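Long-range contact in adenylation domain (Streptomyces sp., PDB 5N9W), which belongs to the ANL superfamily of AMP-binding enzymes and pairs a large N-terminal AMP-binding region with the small C-terminal domain of that family: residues A[467-472]-A[502-507]. Residues are numbered along the deposited sequence; the frame is centred on the assembly and turned at random.
Sequences CAYTAQ and YLALPE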
# COMPACT_ATOMS: atom_id res chain seq x y z
N CYS A 467 -2.18 12.38 -22.18
CA CYS A 467 -1.09 12.00 -21.30
C CYS A 467 -0.75 13.14 -20.36
O CYS A 467 -0.63 14.29 -20.79
CB CYS A 467 0.13 11.59 -22.12
SG CYS A 467 1.67 11.37 -21.19
N ALA A 468 -0.61 12.82 -19.08
CA ALA A 468 0.02 13.74 -18.13
C ALA A 468 1.36 13.14 -17.70
O ALA A 468 1.51 11.92 -17.58
CB ALA A 468 -0.88 13.99 -16.95
N TYR A 469 2.35 14.00 -17.49
CA TYR A 469 3.67 13.50 -17.19
C TYR A 469 4.47 14.45 -16.31
O TYR A 469 4.21 15.65 -16.27
CB TYR A 469 4.44 13.22 -18.48
CG TYR A 469 4.84 14.47 -19.22
CD1 TYR A 469 3.92 15.16 -20.00
CD2 TYR A 469 6.14 14.98 -19.12
CE1 TYR A 469 4.27 16.31 -20.68
CE2 TYR A 469 6.50 16.13 -19.79
CZ TYR A 469 5.56 16.80 -20.57
OH TYR A 469 5.91 17.95 -21.25
N THR A 470 5.46 13.90 -15.63
CA THR A 470 6.34 14.66 -14.77
C THR A 470 7.77 14.64 -15.30
O THR A 470 8.27 13.59 -15.71
CB THR A 470 6.32 14.11 -13.37
OG1 THR A 470 6.55 12.70 -13.41
CG2 THR A 470 4.96 14.34 -12.76
N ALA A 471 8.41 15.80 -15.29
CA ALA A 471 9.77 15.96 -15.80
C ALA A 471 10.82 15.87 -14.71
O ALA A 471 10.51 16.00 -13.54
CB ALA A 471 9.90 17.28 -16.52
N GLN A 472 12.08 15.67 -15.11
CA GLN A 472 13.19 15.69 -14.16
C GLN A 472 14.17 16.80 -14.53
O GLN A 472 14.38 17.09 -15.71
CB GLN A 472 13.92 14.35 -14.12
CG GLN A 472 14.74 14.02 -15.37
CD GLN A 472 15.35 12.62 -15.33
OE1 GLN A 472 14.71 11.67 -14.88
NE2 GLN A 472 16.59 12.49 -15.81
N TYR A 502 -0.77 16.34 -24.58
CA TYR A 502 0.17 16.19 -23.47
C TYR A 502 0.04 17.29 -22.43
O TYR A 502 0.09 18.48 -22.77
CB TYR A 502 1.61 16.17 -23.96
CG TYR A 502 2.01 14.93 -24.70
CD1 TYR A 502 1.85 14.84 -26.08
CD2 TYR A 502 2.57 13.84 -24.03
CE1 TYR A 502 2.22 13.72 -26.76
CE2 TYR A 502 2.93 12.71 -24.71
CZ TYR A 502 2.75 12.65 -26.08
OH TYR A 502 3.10 11.54 -26.79
N LEU A 503 -0.07 16.90 -21.17
CA LEU A 503 -0.14 17.86 -20.06
C LEU A 503 1.06 17.72 -19.12
O LEU A 503 1.25 16.68 -18.48
CB LEU A 503 -1.44 17.68 -19.28
CG LEU A 503 -1.56 18.52 -18.01
CD1 LEU A 503 -1.72 20.00 -18.34
CD2 LEU A 503 -2.69 18.02 -17.13
N ALA A 504 1.85 18.77 -19.03
CA ALA A 504 3.00 18.80 -18.14
C ALA A 504 2.59 19.16 -16.72
O ALA A 504 2.05 20.23 -16.49
CB ALA A 504 4.03 19.78 -18.64
N LEU A 505 2.85 18.25 -15.78
CA LEU A 505 2.54 18.49 -14.37
C LEU A 505 3.78 18.41 -13.46
O LEU A 505 4.67 17.59 -13.69
CB LEU A 505 1.48 17.49 -13.87
CG LEU A 505 0.05 17.69 -14.35
CD1 LEU A 505 -0.88 16.71 -13.68
CD2 LEU A 505 -0.40 19.12 -14.11
N PRO A 506 3.83 19.27 -12.44
CA PRO A 506 4.81 19.21 -11.34
C PRO A 506 4.87 17.83 -10.68
O PRO A 506 5.96 17.28 -10.54
CB PRO A 506 4.30 20.27 -10.37
CG PRO A 506 3.62 21.25 -11.24
CD PRO A 506 2.94 20.43 -12.30
N GLU A 507 3.71 17.29 -10.31
CA GLU A 507 3.59 15.90 -9.87
C GLU A 507 2.22 15.30 -10.19
O GLU A 507 1.19 15.99 -10.16
CB GLU A 507 3.88 15.77 -8.37
CG GLU A 507 2.87 16.46 -7.43
CD GLU A 507 3.31 16.40 -5.97
OE1 GLU A 507 4.51 16.63 -5.69
OE2 GLU A 507 2.46 16.13 -5.09
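Tyr469 lays its ring across the backbone of Leu503 and Ala504, where two parallel strands pair in the three-stranded mixed sheet of the AMP-binding C-terminal domain. Helix 482-492 lies in the connection between them, a beta-alpha-beta crossover. Three backbone bonds hold the pairing: Leu503 N to Cys467 O (2.7 Å), Tyr469 N to Leu503 O and Leu505 N to Tyr469 O. On the face bearing Cys467, Tyr469, Tyr502 and Ala504, the Tyr469 ring is the main bump. With CG between the backbone N and the carbonyl carbon (chi1 71°), the ring is swung over the neighbouring strand, and Ala504 CA makes an off-centre CH-pi contact with it, 4.2 Å from the ring centroid. Its CE1 fits against Tyr502 CB, while CD1 lies near the plane of the Tyr502 ring, at its edge. The hydroxyl is hydrogen-bonded to Pro480 O. Beside this pair, Cys467 lies along the CD2-CE2 side of the Tyr502 ring, with CB 3.8 Å from CD2 and SG meeting the ring obliquely, 4.9 Å from the centroid; Leu485 of helix 482-492 packs on both tyrosines. On the opposite face the small Ala468 CB touches both Leu503 CB and Leu505 CD1, with Val521 of helix 518-528 also touching it. Farther along, the Thr470 methyl packs against residues 505-507, CG2 lying 3.4 Å from Leu505 O and 3.6 Å from Glu507 CA.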